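Local coordinates for glutamate ABC superfamily ATP binding cassette transporter, binding protein (Enterococcus faecium DO, PDB 5EYF) that binds L-glutamate and probably delivers it to an ABC transporter for uptake into the cell, at residues Asp42-Lys47 with Gln233-Asn238; Lys51-Asp56 with Leu212-Gln217. One frame throughout, in Å; residues are numbered along the deposited sequence. Where two conformers were deposited one is given.

Contact 1 of 2, residues Asp42-Lys47 with Gln233-Asn238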
ATOM      1  N   ASP B  42     -14.289   1.691  -9.259  1.00 16.15           N
ATOM      2  CA  ASP B  42     -14.919   0.579  -8.539  1.00 15.76           C
ATOM      3  C   ASP B  42     -16.015  -0.063  -9.385  1.00 16.11           C
ATOM      4  O   ASP B  42     -16.146  -1.292  -9.414  1.00 16.38           O
ATOM      5  CB  ASP B  42     -15.553   1.047  -7.219  1.00 16.20           C
ATOM      6  CG  ASP B  42     -14.558   1.291  -6.104  1.00 15.88           C
ATOM      7  OD1 ASP B  42     -13.405   0.783  -6.153  1.00 16.88           O
ATOM      8  OD2 ASP B  42     -14.986   2.000  -5.140  1.00 16.84           O
ATOM      9  N   VAL B  43     -16.837   0.767 -10.048  1.00 17.43           N
ATOM     10  CA  VAL B  43     -17.885   0.262 -10.938  1.00 18.33           C
ATOM     11  C   VAL B  43     -17.279  -0.584 -12.059  1.00 17.53           C
ATOM     12  O   VAL B  43     -17.790  -1.666 -12.392  1.00 17.85           O
ATOM     13  CB  VAL B  43     -18.709   1.435 -11.496  1.00 18.87           C
ATOM     14  CG1 VAL B  43     -19.669   0.951 -12.601  1.00 18.78           C
ATOM     15  CG2 VAL B  43     -19.484   2.099 -10.376  1.00 21.57           C
ATOM     16  N   ASP B  44     -16.198  -0.101 -12.673  1.00 17.80           N
ATOM     17  CA  ASP B  44     -15.621  -0.849 -13.799  1.00 17.60           C
ATOM     18  C   ASP B  44     -14.976  -2.157 -13.352  1.00 16.75           C
ATOM     19  O   ASP B  44     -15.038  -3.173 -14.065  1.00 17.49           O
ATOM     20  CB  ASP B  44     -14.606   0.013 -14.549  1.00 17.77           C
ATOM     21  CG  ASP B  44     -15.279   1.040 -15.463  1.00 18.51           C
ATOM     22  OD1 ASP B  44     -16.534   1.039 -15.576  1.00 20.49           O
ATOM     23  OD2 ASP B  44     -14.551   1.845 -16.075  1.00 20.66           O
ATOM     24  N   ILE B  45     -14.303  -2.138 -12.206  1.00 15.17           N
ATOM     25  CA  ILE B  45     -13.773  -3.378 -11.646  1.00 16.08           C
ATOM     26  C   ILE B  45     -14.911  -4.366 -11.380  1.00 15.01           C
ATOM     27  O   ILE B  45     -14.797  -5.566 -11.672  1.00 15.95           O
ATOM     28  CB  ILE B  45     -12.946  -3.077 -10.372  1.00 14.53           C
ATOM     29  CG1 ILE B  45     -11.634  -2.281 -10.705  1.00 15.25           C
ATOM     30  CG2 ILE B  45     -12.592  -4.341  -9.636  1.00 15.38           C
ATOM     31  CD1 ILE B  45     -10.565  -3.114 -11.416  1.00 14.84           C
ATOM     32  N   ALA B  46     -16.020  -3.890 -10.786  1.00 15.71           N
ATOM     33  CA  ALA B  46     -17.173  -4.761 -10.534  1.00 16.13           C
ATOM     34  C   ALA B  46     -17.689  -5.401 -11.816  1.00 16.96           C
ATOM     35  O   ALA B  46     -17.989  -6.601 -11.848  1.00 17.87           O
ATOM     36  CB  ALA B  46     -18.292  -3.952  -9.883  1.00 17.44           C
ATOM     37  N   LYS B  47     -17.851  -4.601 -12.871  1.00 18.05           N
ATOM     38  CA  LYS B  47     -18.347  -5.152 -14.137  1.00 18.52           C
ATOM     39  C   LYS B  47     -17.387  -6.201 -14.686  1.00 18.09           C
ATOM     40  O   LYS B  47     -17.818  -7.267 -15.152  1.00 18.86           O
ATOM     41  CB  LYS B  47     -18.561  -4.028 -15.150  1.00 19.19           C
ATOM     42  CG  LYS B  47     -19.679  -3.071 -14.769  1.00 21.13           C
ATOM     43  CD  LYS B  47     -19.760  -1.930 -15.738  1.00 23.12           C
ATOM     44  CE  LYS B  47     -20.967  -1.086 -15.461  1.00 25.15           C
ATOM     45  NZ  LYS B  47     -21.227  -0.128 -16.583  1.00 27.02           N
ATOM     46  N   GLN B 233      -5.752   2.443 -16.058  0.53 18.33           N
ATOM     47  CA  GLN B 233      -5.308   3.504 -16.962  0.53 20.06           C
ATOM     48  C   GLN B 233      -6.446   4.432 -17.373  0.53 20.36           C
ATOM     49  O   GLN B 233      -6.208   5.609 -17.664  0.53 21.86           O
ATOM     50  CB  GLN B 233      -4.661   2.885 -18.200  0.53 21.90           C
ATOM     51  CG  GLN B 233      -3.359   2.187 -17.879  0.53 23.60           C
ATOM     52  CD  GLN B 233      -2.848   1.259 -18.973  0.53 25.16           C
ATOM     53  OE1 GLN B 233      -2.197   0.227 -18.687  0.53 25.93           O
ATOM     54  NE2 GLN B 233      -3.090   1.637 -20.228  0.53 24.88           N
ATOM     55  N   LYS B 234      -7.678   3.919 -17.419  1.00 18.94           N
ATOM     56  CA  LYS B 234      -8.836   4.741 -17.762  1.00 19.84           C
ATOM     57  C   LYS B 234      -9.104   5.805 -16.705  1.00 20.93           C
ATOM     58  O   LYS B 234      -9.408   6.960 -17.038  1.00 23.30           O
ATOM     59  CB  LYS B 234     -10.066   3.842 -17.934  1.00 20.07           C
ATOM     60  CG  LYS B 234     -11.391   4.605 -18.158  1.00 22.43           C
ATOM     61  CD  LYS B 234     -12.563   3.634 -18.313  1.00 24.99           C
ATOM     62  CE  LYS B 234     -13.897   4.332 -18.186  1.00 25.60           C
ATOM     63  NZ  LYS B 234     -15.039   3.372 -18.220  1.00 24.44           N
ATOM     64  N   TRP B 235      -8.984   5.439 -15.429  1.00 19.79           N
ATOM     65  CA  TRP B 235      -9.379   6.313 -14.326  1.00 20.65           C
ATOM     66  C   TRP B 235      -8.225   7.097 -13.706  1.00 21.79           C
ATOM     67  O   TRP B 235      -8.454   8.205 -13.211  1.00 22.55           O
ATOM     68  CB  TRP B 235     -10.103   5.496 -13.236  1.00 20.43           C
ATOM     69  CG  TRP B 235     -11.434   5.031 -13.786  1.00 19.67           C
ATOM     70  CD1 TRP B 235     -11.740   3.793 -14.306  1.00 19.17           C
ATOM     71  CD2 TRP B 235     -12.587   5.842 -13.986  1.00 20.77           C
ATOM     72  NE1 TRP B 235     -13.032   3.784 -14.774  1.00 20.43           N
ATOM     73  CE2 TRP B 235     -13.575   5.026 -14.580  1.00 20.45           C
ATOM     74  CE3 TRP B 235     -12.898   7.171 -13.682  1.00 21.75           C
ATOM     75  CZ2 TRP B 235     -14.853   5.503 -14.902  1.00 21.24           C
ATOM     76  CZ3 TRP B 235     -14.158   7.635 -13.987  1.00 23.30           C
ATOM     77  CH2 TRP B 235     -15.120   6.805 -14.601  1.00 22.80           C
ATOM     78  N   PHE B 236      -7.000   6.573 -13.740  1.00 20.02           N
ATOM     79  CA  PHE B 236      -5.847   7.202 -13.087  1.00 19.52           C
ATOM     80  C   PHE B 236      -4.667   7.322 -14.045  1.00 22.20           C
ATOM     81  O   PHE B 236      -3.551   6.884 -13.738  1.00 22.84           O
ATOM     82  CB  PHE B 236      -5.469   6.402 -11.844  1.00 19.41           C
ATOM     83  CG  PHE B 236      -6.608   6.200 -10.941  1.00 21.23           C
ATOM     84  CD1 PHE B 236      -7.100   7.265 -10.210  1.00 23.00           C
ATOM     85  CD2 PHE B 236      -7.265   4.978 -10.881  1.00 20.45           C
ATOM     86  CE1 PHE B 236      -8.192   7.108  -9.411  1.00 24.62           C
ATOM     87  CE2 PHE B 236      -8.389   4.833 -10.086  1.00 22.44           C
ATOM     88  CZ  PHE B 236      -8.838   5.892  -9.338  1.00 24.26           C
ATOM     89  N   PRO B 237      -4.864   7.967 -15.196  1.00 23.14           N
ATOM     90  CA  PRO B 237      -3.805   7.970 -16.215  1.00 25.77           C
ATOM     91  C   PRO B 237      -2.534   8.685 -15.786  1.00 27.83           C
ATOM     92  O   PRO B 237      -1.456   8.362 -16.300  1.00 31.80           O
ATOM     93  CB  PRO B 237      -4.469   8.675 -17.402  1.00 25.34           C
ATOM     94  CG  PRO B 237      -5.541   9.547 -16.792  1.00 24.26           C
ATOM     95  CD  PRO B 237      -6.054   8.736 -15.635  1.00 23.80           C
ATOM     96  N   ASN B 238      -2.610   9.630 -14.852  1.00 26.49           N
ATOM     97  CA  ASN B 238      -1.433  10.391 -14.448  1.00 29.17           C
ATOM     98  C   ASN B 238      -1.042  10.145 -12.998  1.00 29.26           C
ATOM     99  O   ASN B 238      -0.209  10.885 -12.459  1.00 30.91           O
ATOM    100  CB  ASN B 238      -1.662  11.889 -14.680  1.00 32.70           C
ATOM    101  CG  ASN B 238      -1.877  12.215 -16.140  1.00 38.13           C
ATOM    102  OD1 ASN B 238      -1.282  11.582 -17.021  1.00 41.52           O
ATOM    103  ND2 ASN B 238      -2.728  13.199 -16.412  1.00 39.02           N
TER

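Contact 2 of 2, residues Lys51-Asp56 with Leu212-Gln217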
ATOM      1  N   LYS B  51     -18.082 -10.322 -15.311  1.00 18.71           N
ATOM      2  CA  LYS B  51     -17.923 -11.057 -16.568  1.00 20.77           C
ATOM      3  C   LYS B  51     -16.979 -12.253 -16.419  1.00 20.26           C
ATOM      4  O   LYS B  51     -17.169 -13.283 -17.089  1.00 20.34           O
ATOM      5  CB  LYS B  51     -17.433 -10.112 -17.670  1.00 23.52           C
ATOM      6  CG  LYS B  51     -18.432  -9.006 -18.046  1.00 26.13           C
ATOM      7  CD  LYS B  51     -19.783  -9.572 -18.497  1.00 28.51           C
ATOM      8  CE  LYS B  51     -20.635  -8.485 -19.173  1.00 30.25           C
ATOM      9  NZ  LYS B  51     -22.060  -8.893 -19.419  1.00 30.11           N
ATOM     10  N   LYS B  52     -15.953 -12.144 -15.574  1.00 20.43           N
ATOM     11  CA  LYS B  52     -15.104 -13.306 -15.313  1.00 20.63           C
ATOM     12  C   LYS B  52     -15.884 -14.413 -14.607  1.00 20.57           C
ATOM     13  O   LYS B  52     -15.725 -15.597 -14.930  1.00 22.45           O
ATOM     14  CB  LYS B  52     -13.886 -12.907 -14.467  1.00 20.53           C
ATOM     15  CG  LYS B  52     -12.900 -11.943 -15.133  1.00 20.73           C
ATOM     16  CD  LYS B  52     -12.365 -12.474 -16.449  1.00 22.03           C
ATOM     17  CE  LYS B  52     -11.152 -11.667 -16.882  1.00 23.39           C
ATOM     18  NZ  LYS B  52     -10.797 -12.075 -18.284  1.00 24.83           N
ATOM     19  N   ILE B  53     -16.710 -14.059 -13.619  1.00 21.00           N
ATOM     20  CA  ILE B  53     -17.365 -15.085 -12.817  1.00 21.53           C
ATOM     21  C   ILE B  53     -18.480 -15.746 -13.608  1.00 23.03           C
ATOM     22  O   ILE B  53     -18.582 -16.983 -13.670  1.00 24.72           O
ATOM     23  CB  ILE B  53     -17.891 -14.481 -11.498  1.00 19.79           C
ATOM     24  CG1 ILE B  53     -16.728 -13.942 -10.674  1.00 20.85           C
ATOM     25  CG2 ILE B  53     -18.756 -15.509 -10.707  1.00 20.30           C
ATOM     26  CD1 ILE B  53     -17.168 -13.332  -9.331  1.00 20.43           C
ATOM     27  N   LEU B  54     -19.341 -14.933 -14.217  1.00 22.39           N
ATOM     28  CA  LEU B  54     -20.549 -15.416 -14.862  1.00 23.56           C
ATOM     29  C   LEU B  54     -20.395 -15.606 -16.357  1.00 24.65           C
ATOM     30  O   LEU B  54     -21.262 -16.233 -16.977  1.00 26.90           O
ATOM     31  CB  LEU B  54     -21.694 -14.434 -14.609  1.00 23.62           C
ATOM     32  CG  LEU B  54     -22.048 -14.187 -13.143  1.00 24.04           C
ATOM     33  CD1 LEU B  54     -23.259 -13.245 -13.036  1.00 23.75           C
ATOM     34  CD2 LEU B  54     -22.311 -15.522 -12.412  1.00 24.32           C
ATOM     35  N   GLY B  55     -19.349 -15.069 -16.952  1.00 24.85           N
ATOM     36  CA  GLY B  55     -19.206 -15.139 -18.389  1.00 24.78           C
ATOM     37  C   GLY B  55     -19.812 -13.940 -19.084  1.00 27.74           C
ATOM     38  O   GLY B  55     -20.300 -12.986 -18.465  1.00 27.10           O
ATOM     39  N   ASP B  56     -19.787 -14.030 -20.418  1.00 31.03           N
ATOM     40  CA  ASP B  56     -20.053 -12.895 -21.302  1.00 34.44           C
ATOM     41  C   ASP B  56     -21.340 -12.167 -20.968  1.00 33.17           C
ATOM     42  O   ASP B  56     -21.388 -10.932 -20.999  1.00 33.29           O
ATOM     43  CB  ASP B  56     -20.143 -13.360 -22.756  1.00 37.66           C
ATOM     44  CG  ASP B  56     -18.800 -13.534 -23.399  1.00 41.74           C
ATOM     45  OD1 ASP B  56     -17.786 -13.099 -22.803  1.00 42.63           O
ATOM     46  OD2 ASP B  56     -18.778 -14.095 -24.517  1.00 42.14           O
ATOM     47  N   LEU B 212     -16.268 -15.613  -2.569  1.00 19.86           N
ATOM     48  CA  LEU B 212     -14.990 -14.946  -2.319  1.00 19.01           C
ATOM     49  C   LEU B 212     -13.886 -15.528  -3.201  1.00 19.43           C
ATOM     50  O   LEU B 212     -13.117 -14.784  -3.826  1.00 19.54           O
ATOM     51  CB  LEU B 212     -14.618 -15.061  -0.836  1.00 18.85           C
ATOM     52  CG  LEU B 212     -13.236 -14.526  -0.460  1.00 18.59           C
ATOM     53  CD1 LEU B 212     -13.101 -13.019  -0.711  1.00 21.28           C
ATOM     54  CD2 LEU B 212     -12.962 -14.833   1.013  1.00 20.19           C
ATOM     55  N   LYS B 213     -13.801 -16.861  -3.269  0.55 20.42           N
ATOM     56  CA  LYS B 213     -12.808 -17.501  -4.127  0.55 21.86           C
ATOM     57  C   LYS B 213     -13.010 -17.119  -5.587  0.55 20.80           C
ATOM     58  O   LYS B 213     -12.036 -16.886  -6.312  0.55 20.24           O
ATOM     59  CB  LYS B 213     -12.869 -19.024  -3.975  0.55 24.69           C
ATOM     60  CG  LYS B 213     -12.151 -19.575  -2.759  0.55 28.53           C
ATOM     61  CD  LYS B 213     -12.233 -21.104  -2.692  0.55 31.42           C
ATOM     62  CE  LYS B 213     -12.963 -21.582  -1.445  0.55 32.86           C
ATOM     63  NZ  LYS B 213     -12.307 -21.138  -0.195  0.55 32.96           N
ATOM     64  N   ALA B 214     -14.271 -17.054  -6.032  1.00 19.51           N
ATOM     65  CA  ALA B 214     -14.569 -16.644  -7.403  1.00 18.63           C
ATOM     66  C   ALA B 214     -14.117 -15.208  -7.677  1.00 18.01           C
ATOM     67  O   ALA B 214     -13.594 -14.916  -8.759  1.00 18.50           O
ATOM     68  CB  ALA B 214     -16.068 -16.789  -7.680  1.00 19.16           C
ATOM     69  N   VAL B 215     -14.352 -14.293  -6.731  1.00 16.69           N
ATOM     70  CA  VAL B 215     -13.917 -12.909  -6.903  1.00 16.60           C
ATOM     71  C   VAL B 215     -12.397 -12.831  -6.975  1.00 17.60           C
ATOM     72  O   VAL B 215     -11.837 -12.120  -7.826  1.00 17.86           O
ATOM     73  CB  VAL B 215     -14.473 -12.047  -5.752  1.00 15.08           C
ATOM     74  CG1 VAL B 215     -13.826 -10.660  -5.728  1.00 16.52           C
ATOM     75  CG2 VAL B 215     -16.003 -11.947  -5.861  1.00 17.68           C
ATOM     76  N   ASN B 216     -11.707 -13.567  -6.105  1.00 17.09           N
ATOM     77  CA  ASN B 216     -10.241 -13.522  -6.152  1.00 15.54           C
ATOM     78  C   ASN B 216      -9.697 -14.121  -7.440  1.00 16.33           C
ATOM     79  O   ASN B 216      -8.715 -13.614  -7.995  1.00 17.96           O
ATOM     80  CB  ASN B 216      -9.635 -14.237  -4.943  1.00 16.50           C
ATOM     81  CG  ASN B 216      -9.599 -13.347  -3.731  1.00 17.09           C
ATOM     82  OD1 ASN B 216      -9.580 -12.118  -3.863  1.00 17.56           O
ATOM     83  ND2 ASN B 216      -9.633 -13.942  -2.546  1.00 20.38           N
ATOM     84  N   GLN B 217     -10.328 -15.190  -7.930  1.00 16.85           N
ATOM     85  CA  GLN B 217      -9.904 -15.778  -9.189  1.00 18.70           C
ATOM     86  C   GLN B 217     -10.133 -14.813 -10.339  1.00 18.56           C
ATOM     87  O   GLN B 217      -9.301 -14.703 -11.244  1.00 18.95           O
ATOM     88  CB  GLN B 217     -10.673 -17.087  -9.418  1.00 20.77           C
ATOM     89  CG  GLN B 217     -10.389 -17.787 -10.740  1.00 26.06           C
ATOM     90  CD  GLN B 217      -8.979 -18.316 -10.829  0.67 28.44           C
ATOM     91  OE1 GLN B 217      -8.372 -18.658  -9.819  0.41 29.37           O
ATOM     92  NE2 GLN B 217      -8.446 -18.388 -12.048  0.49 29.35           N
TER

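Contact 1 of 2, residues Asp42-Lys47 with Gln233-Asn238
OD2 of D44 takes two hydrogen bonds from neighbouring residues on helix 227-235, one charged and one neutral. NZ of K234 forms a salt bridge to OD2 of D44 at 2.7 Å, approaching the oxygen's syn lone pair, on the side of OD1. The indole of W235 donates as well: NE1 lies 2.8 Å from OD2 of D44, and the N-H points almost straight at the oxygen. Seen from the indole, the acceptor sits at the ring edge and in the ring plane; seen from the carboxylate, which is inclined to the ring, NE1 arrives from above, 50° out of the plane. Two donors coming from different directions should restrict the rotation of the carboxylate, and the nearby positive charge probably helps to keep it ionised.

K234 reaches across because CG is anti to its backbone N (chi1 174°) and the rest of the chain is extended. On the way its CG passes over one face of the W235 ring, 3.8 Å above the plane and offset toward the rim.

This is a polar helix-to-helix contact at the surface, between helix 41-54 and the C-terminal end of helix 227-235. On the same helix as D44, D42 accepts a hydrogen bond from the backbone N of T85, a glutamate-binding residue. Next to D44, which also touches I231, I45 packs on Y228 and I231 of helix 227-235, while V43 and A46 turn to F62 on strand 59-64.

Contact 2 of 2, residues Lys51-Asp56 with Leu212-Gln217
I53 makes the apolar contacts here, reaching from the last turn of helix 41-54 to A214 and V215 on helix 209-225. Its CD1 touches CB of A214 at 4.0 Å and CG2 of V215 at 3.9 Å, so one methyl group meets two successive residues. With CG1 anti to the carbonyl carbon (chi1 -62°) and CD1 continuing the chain outward at chi2 -179°, the long branch extends toward the other helix. The small side chain of A214 is consistent with the close approach, 6.3 Å between the CA atoms of I53 and A214. At this distance CG1 of I53 also lies against the main chain, 3.8 Å from O of A214. L8 of helix 7-14 touches both I53 and A214.

The polar groups work at the margins. After L54 the chain turns back alongside K51, whose NZ donates to O of D56 at 2.7 Å and also to O of G58, bracing the turn that starts at G55. K52 starts toward helix 209-225 but runs past the segment to a salt bridge with D225.

Between 51-56 and 212-217 themselves, then, attachment is by van der Waals packing, which depends on shape, while charge pairing joins the same two helices further along.

In the fold
From the N terminus the chain passes helix 7-14 and the first strands, then enters helix 41-54, which supplies one side of both contacts: its early turns to contact 1 and its last turn to contact 2. It then runs through most of the glutamate-binding residues, from S67 to D174, and the mixed sheet before returning in two successive helices. Helix 209-225 closes contact 2, bridging 155 residues; helix 227-235 follows and closes contact 1 over 185. The smaller loop is therefore nested inside the larger, without crossing. With centres about 17 Å apart, the contacts bring the C-terminal helices back onto the lobe that holds the N-terminal part of the chain, consistent with the two-lobed fold of family 3 solute-binding proteins.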